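Local coordinates for protein catechol 1,2 dioxygenase (Acinetobacter radioresistens, PDB 2XSU) that probably catalyses the iron(III)-dependent intradiol cleavage of catechol by O2 to cis,cis-muconate, working as a homodimer, at residues Q33-V36 with V37-G41; Q45-D49 with L50-P54. The protein carries 1 engineered substitution. One frame throughout, in Å; residues are numbered along the deposited sequence.

Interaction 1: Q33-V36 with V37-G41. With PIE (1,2-diacyl-sn-glycero-3-phosphoinositol), chain C.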
loop_
_atom_site.group_PDB
_atom_site.type_symbol
_atom_site.label_atom_id
_atom_site.label_comp_id
_atom_site.label_asym_id
_atom_site.label_seq_id
_atom_site.Cartn_x
_atom_site.Cartn_y
_atom_site.Cartn_z
ATOM N N GLN A 33 9.548 9.829 11.557
ATOM C CA GLN A 33 8.561 10.767 12.085
ATOM C C GLN A 33 8.303 11.947 11.131
ATOM O O GLN A 33 7.167 12.272 10.817
ATOM C CB GLN A 33 8.956 11.241 13.484
ATOM C CG GLN A 33 7.887 12.120 14.148
ATOM C CD GLN A 33 8.437 12.793 15.402
ATOM O OE1 GLN A 33 9.228 13.733 15.300
ATOM N NE2 GLN A 33 8.037 12.305 16.580
ATOM N N GLN A 34 9.377 12.584 10.667
ATOM C CA GLN A 34 9.286 13.698 9.721
ATOM C C GLN A 34 8.471 13.332 8.455
ATOM O O GLN A 34 7.584 14.073 8.045
ATOM C CB GLN A 34 10.719 14.104 9.308
ATOM C CG GLN A 34 10.756 15.262 8.356
ATOM C CD GLN A 34 12.123 15.467 7.698
ATOM O OE1 GLN A 34 12.974 14.583 7.682
ATOM N NE2 GLN A 34 12.313 16.651 7.139
ATOM N N VAL A 35 8.805 12.199 7.839
ATOM C CA VAL A 35 8.148 11.783 6.602
ATOM C C VAL A 35 6.660 11.438 6.830
ATOM O O VAL A 35 5.791 11.908 6.075
ATOM C CB VAL A 35 8.909 10.607 5.901
ATOM C CG1 VAL A 35 8.081 10.061 4.695
ATOM C CG2 VAL A 35 10.333 11.021 5.506
ATOM N N VAL A 36 6.362 10.696 7.896
ATOM C CA VAL A 36 4.974 10.360 8.225
ATOM C C VAL A 36 4.114 11.612 8.465
ATOM O O VAL A 36 2.993 11.730 7.927
ATOM C CB VAL A 36 4.925 9.377 9.421
ATOM C CG1 VAL A 36 3.498 9.258 9.985
ATOM C CG2 VAL A 36 5.530 8.021 8.987
ATOM N N VAL A 37 4.623 12.560 9.249
ATOM C CA VAL A 37 3.895 13.789 9.536
ATOM C C VAL A 37 3.592 14.567 8.247
ATOM O O VAL A 37 2.490 15.066 8.049
ATOM C CB VAL A 37 4.667 14.630 10.571
ATOM C CG1 VAL A 37 4.090 16.032 10.683
ATOM C CG2 VAL A 37 4.621 13.934 11.915
ATOM N N ARG A 38 4.578 14.660 7.364
ATOM C CA ARG A 38 4.382 15.348 6.095
ATOM C C ARG A 38 3.360 14.651 5.201
ATOM O O ARG A 38 2.436 15.301 4.699
ATOM C CB ARG A 38 5.737 15.514 5.380
ATOM C CG ARG A 38 5.632 16.029 3.915
ATOM C CD ARG A 38 4.984 17.421 3.788
ATOM N NE ARG A 38 4.865 17.810 2.377
ATOM C CZ ARG A 38 5.691 18.675 1.786
ATOM N NH1 ARG A 38 6.629 19.290 2.502
ATOM N NH2 ARG A 38 5.529 18.967 0.502
ATOM N N LEU A 39 3.520 13.343 5.006
ATOM C CA LEU A 39 2.625 12.626 4.093
ATOM C C LEU A 39 1.200 12.564 4.621
ATOM O O LEU A 39 0.262 12.676 3.832
ATOM C CB LEU A 39 3.144 11.219 3.757
ATOM C CG LEU A 39 4.484 11.207 3.009
ATOM C CD1 LEU A 39 4.921 9.758 2.828
ATOM C CD2 LEU A 39 4.418 11.957 1.665
ATOM N N LEU A 40 1.034 12.402 5.938
ATOM C CA LEU A 40 -0.324 12.366 6.497
ATOM C C LEU A 40 -1.004 13.720 6.391
ATOM O O LEU A 40 -2.172 13.803 6.042
ATOM C CB LEU A 40 -0.309 11.933 7.961
ATOM C CG LEU A 40 -0.273 10.436 8.220
ATOM C CD1 LEU A 40 0.053 10.197 9.708
ATOM C CD2 LEU A 40 -1.669 9.864 7.850
ATOM N N GLY A 41 -0.268 14.786 6.711
ATOM C CA GLY A 41 -0.821 16.129 6.552
ATOM C C GLY A 41 -1.236 16.381 5.094
ATOM O O GLY A 41 -2.308 16.922 4.822
HETATM P P PIE C . 10.414 -1.906 9.843
HETATM O O11 PIE C . 11.861 -1.862 9.701
HETATM O O12 PIE C . 9.695 -0.408 9.605
HETATM O O13 PIE C . 10.196 -2.207 11.543
HETATM O O14 PIE C . 9.637 -3.025 9.297
HETATM C C1 PIE C . 12.172 -0.388 10.027
HETATM C C2 PIE C . 12.206 0.210 8.604
HETATM C C3 PIE C . 11.136 1.310 8.598
HETATM O O31 PIE C . 10.450 1.439 7.335
HETATM O O32 PIE C . 8.360 1.686 8.122
HETATM C C31 PIE C . 9.297 2.154 7.477
HETATM C C32 PIE C . 9.174 3.531 6.827
HETATM C C33 PIE C . 8.039 3.550 5.805
HETATM C C34 PIE C . 6.786 4.213 6.375
HETATM C C35 PIE C . 6.099 5.062 5.307
HETATM C C36 PIE C . 4.581 4.914 5.365
HETATM C C37 PIE C . 3.963 6.090 6.117
HETATM C C38 PIE C . 2.541 6.359 5.629
HETATM C C39 PIE C . 2.223 7.708 5.763
HETATM C C40 PIE C . 1.216 8.329 5.025
HETATM C C41 PIE C . 0.435 7.653 4.096
HETATM C C42 PIE C . -0.986 7.435 4.629
HETATM O O21 PIE C . 13.536 0.701 8.159
HETATM O O22 PIE C . 14.372 1.653 10.047
HETATM C C21 PIE C . 14.133 1.742 8.842
HETATM C C22 PIE C . 14.602 3.019 8.120
HETATM C C23 PIE C . 13.768 3.527 6.942
HETATM C C24 PIE C . 14.405 4.786 6.334
HETATM C C25 PIE C . 13.445 5.979 6.375
HETATM C C26 PIE C . 12.306 5.791 5.374
HETATM C C27 PIE C . 11.399 7.016 5.328
HETATM C C28 PIE C . 10.027 6.660 4.750
HETATM C C29 PIE C . 9.979 6.926 3.246
HETATM C C47 PIE C . 8.558 6.823 2.693
HETATM C C48 PIE C . 8.570 7.067 1.185
HETATM C C49 PIE C . 7.195 7.505 0.679
HETATM C C50 PIE C . 6.838 6.850 -0.659
HETATM C C51 PIE C . 5.935 5.616 -0.490
HETATM C "C1'" PIE C . 9.627 -6.708 9.528
HETATM C "C2'" PIE C . 10.876 -6.999 8.751
HETATM C "C3'" PIE C . 11.939 -5.951 9.131
HETATM C "C4'" PIE C . 11.456 -4.578 8.898
HETATM C "C5'" PIE C . 10.144 -4.305 9.645
HETATM C "C6'" PIE C . 9.067 -5.329 9.201
HETATM O "O1'" PIE C . 8.595 -7.633 9.147
HETATM O "O2'" PIE C . 11.399 -8.285 9.037
HETATM O "O3'" PIE C . 13.149 -6.178 8.396
HETATM O "O4'" PIE C . 11.912 -3.594 7.995
HETATM O "O6'" PIE C . 7.870 -5.108 9.958
HETATM C C52 PIE C . 4.655 5.894 0.317
HETATM C C53 PIE C . 3.547 6.488 -0.552
HETATM C C54 PIE C . 3.042 5.480 -1.590
HETATM C C55 PIE C . 1.517 5.537 -1.715
HETATM C C43 PIE C . -1.144 6.064 5.304
HETATM C C44 PIE C . -2.402 5.332 4.836
HETATM C C45 PIE C . -3.175 4.777 6.031
HETATM C C46 PIE C . -3.211 3.256 5.983
#
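The flat groups that meet between Gln-33–Val-36 and Val-37–Gly-41 are peptide units, joined by successive i to i+4 bonds of one alpha helix. Leu-39 N reaches Val-35 O at 2.9 Å. Arg-38 N binds Gln-34 O at 3.1 Å. Val-37 N and Leu-40 N bond in the same way to Gln-33 O and Val-36 O, respectively. Arg-38 also carries a flat guanidinium group. Its chain bends at chi2 (61°) and carries this group away from the preceding turn. There NE forms a salt bridge with Asp-42, one turn on, and NH2 forms another with Asp-49 of the second subunit.

Two aliphatic pairs run along the helix. Val-35 CG1 lies 3.7 Å from Leu-39 CD1. Val-36 CG1 lies 3.6 Å from Leu-40 CD1. In each pair the side chains lie side by side and point the same way. They form a greasy face for the acyl chains of the bound phospholipid. Leu-39 CB is 3.7 Å from lipid C40. Val-36 CG2 approaches lipid C37, and Val-35 CG1 approaches lipid C47. The two branches of Val-36 part company: CG1, anti to the backbone N, meets Leu-40, and CG2 meets the lipid.

The turns belong to helix 30-49 of the N-terminal helical region. Val-37 packs on Val-16 of helix 9-20, and Leu-40 packs on Asn-20 of the same helix. Leu-39 also meets Ala-46 of the second subunit, and Leu-40 meets Leu-80 of the second subunit.

Interaction 2: Q45-D49 with L50-P54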
loop_
_atom_site.group_PDB
_atom_site.type_symbol
_atom_site.label_atom_id
_atom_site.label_comp_id
_atom_site.label_asym_id
_atom_site.label_seq_id
_atom_site.Cartn_x
_atom_site.Cartn_y
_atom_site.Cartn_z
ATOM N N GLN A 45 -5.076 17.006 3.664
ATOM C CA GLN A 45 -5.391 18.187 2.902
ATOM C C GLN A 45 -5.990 17.843 1.521
ATOM O O GLN A 45 -6.897 18.531 1.039
ATOM C CB GLN A 45 -4.164 19.080 2.772
ATOM C CG GLN A 45 -4.533 20.400 2.076
ATOM C CD GLN A 45 -5.379 21.315 2.931
ATOM O OE1 GLN A 45 -6.527 21.616 2.590
ATOM N NE2 GLN A 45 -4.809 21.787 4.039
ATOM N N ALA A 46 -5.494 16.778 0.887
ATOM C CA ALA A 46 -6.100 16.311 -0.357
ATOM C C ALA A 46 -7.544 15.830 -0.140
ATOM O O ALA A 46 -8.419 16.061 -0.958
ATOM C CB ALA A 46 -5.229 15.193 -1.004
ATOM N N ILE A 47 -7.778 15.140 0.983
ATOM C CA ILE A 47 -9.129 14.703 1.326
ATOM C C ILE A 47 -10.063 15.923 1.454
ATOM O O ILE A 47 -11.174 15.900 0.942
ATOM C CB ILE A 47 -9.122 13.861 2.625
ATOM C CG1 ILE A 47 -8.570 12.469 2.300
ATOM C CG2 ILE A 47 -10.556 13.630 3.163
ATOM C CD1 ILE A 47 -8.107 11.635 3.499
ATOM N N GLU A 48 -9.598 16.983 2.113
ATOM C CA GLU A 48 -10.394 18.215 2.217
ATOM C C GLU A 48 -10.615 18.859 0.843
ATOM O O GLU A 48 -11.754 19.172 0.463
ATOM C CB GLU A 48 -9.744 19.232 3.140
ATOM C CG GLU A 48 -9.637 18.793 4.580
ATOM C CD GLU A 48 -10.996 18.713 5.283
ATOM O OE1 GLU A 48 -11.998 19.289 4.794
ATOM O OE2 GLU A 48 -11.041 18.064 6.347
ATOM N N ASP A 49 -9.524 19.048 0.100
ATOM C CA ASP A 49 -9.621 19.809 -1.150
ATOM C C ASP A 49 -10.506 19.138 -2.192
ATOM O O ASP A 49 -11.251 19.808 -2.933
ATOM C CB ASP A 49 -8.245 20.085 -1.760
ATOM C CG ASP A 49 -7.427 21.128 -0.991
ATOM O OD1 ASP A 49 -7.977 21.919 -0.177
ATOM O OD2 ASP A 49 -6.204 21.194 -1.213
ATOM N N LEU A 50 -10.422 17.810 -2.282
ATOM C CA LEU A 50 -11.170 17.043 -3.271
ATOM C C LEU A 50 -12.480 16.452 -2.708
ATOM O O LEU A 50 -13.178 15.700 -3.398
ATOM C CB LEU A 50 -10.241 15.957 -3.875
ATOM C CG LEU A 50 -9.308 16.367 -5.009
ATOM C CD1 LEU A 50 -8.336 17.410 -4.595
ATOM C CD2 LEU A 50 -8.548 15.147 -5.512
ATOM N N ASP A 51 -12.753 16.766 -1.429
ATOM C CA ASP A 51 -13.888 16.224 -0.658
ATOM C C ASP A 51 -14.006 14.707 -0.844
ATOM O O ASP A 51 -15.032 14.162 -1.293
ATOM C CB ASP A 51 -15.183 16.952 -1.042
ATOM C CG ASP A 51 -16.328 16.655 -0.082
ATOM O OD1 ASP A 51 -16.084 16.287 1.105
ATOM O OD2 ASP A 51 -17.492 16.819 -0.522
ATOM N N ILE A 52 -12.903 14.020 -0.542
ATOM C CA ILE A 52 -12.814 12.570 -0.677
ATOM C C ILE A 52 -13.635 11.914 0.444
ATOM O O ILE A 52 -13.435 12.192 1.632
ATOM C CB ILE A 52 -11.345 12.075 -0.695
ATOM C CG1 ILE A 52 -10.550 12.872 -1.753
ATOM C CG2 ILE A 52 -11.305 10.560 -0.986
ATOM C CD1 ILE A 52 -9.056 12.399 -1.901
ATOM N N GLN A 53 -14.569 11.073 0.023
ATOM C CA GLN A 53 -15.552 10.440 0.912
ATOM C C GLN A 53 -14.976 9.190 1.559
ATOM O O GLN A 53 -14.034 8.589 1.020
ATOM C CB GLN A 53 -16.819 10.103 0.115
ATOM C CG GLN A 53 -17.508 11.341 -0.444
ATOM C CD GLN A 53 -17.898 12.317 0.654
ATOM O OE1 GLN A 53 -17.422 13.457 0.680
ATOM N NE2 GLN A 53 -18.712 11.856 1.606
ATOM N N PRO A 54 -15.498 8.775 2.733
ATOM C CA PRO A 54 -14.953 7.582 3.356
ATOM C C PRO A 54 -14.946 6.371 2.413
ATOM O O PRO A 54 -13.982 5.650 2.372
ATOM C CB PRO A 54 -15.878 7.357 4.563
ATOM C CG PRO A 54 -16.307 8.707 4.904
ATOM C CD PRO A 54 -16.564 9.364 3.575
#
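Ile-47 and Ile-52 meet across a Schellman motif that ends helix 30-49. Asp-51 has the positive phi, 46°, that turns the chain out of the helix. Ile-52 N bonds back to Ile-47 O at 3.0 Å, in the carbonyl plane and on a lone pair. Inside that turn, Asp-51 N bonds to Glu-48 O at 3.2 Å, but from above the carbonyl plane. The helical bond from Leu-50 N to Ala-46 O comes just before.

The side chain of Ile-52 folds back over the last turn. Its CB lies 4.1 Å from Ile-47 CG1, and the two side chains cross at about a right angle. CG1 is set anti to the carbonyl carbon (chi1 -52°), which brings it within 3.9 Å of Ile-47 CA. At the tip, CD1 rests 3.8 Å from Ala-46 O. This apolar pairing across the turn is a usual companion of the motif. At the nearest atoms, the Ile-52 side chain is also about 4 Å from another bound phospholipid.

The acids of the turn face the partner: Arg-89 of the second subunit bridges Glu-48 OE2 through NE and Asp-51 OD1 through NH2. On the other branch of Ile-47, CG2 sits 3.6 Å from Ile-52 O.

Overall arrangement
Both interactions use helix 30-49, in the N-terminal helical region. Interaction 1 comes first along the chain and lies within the helix, mostly in its first half. Interaction 2 joins the last turn of the helix to the loop that leads to helix 54-69. Their centres are about 17 Å apart. Three residues separate them, and no other touch links them within one subunit. Across the dimer they meet. The turns of interaction 1 face residues of interaction 2 in the second subunit: Leu-50 of that subunit packs on Gln-34, for example. The helix and the turn after it therefore contribute both to the phospholipid surroundings and to the subunit interface, well away from the iron site.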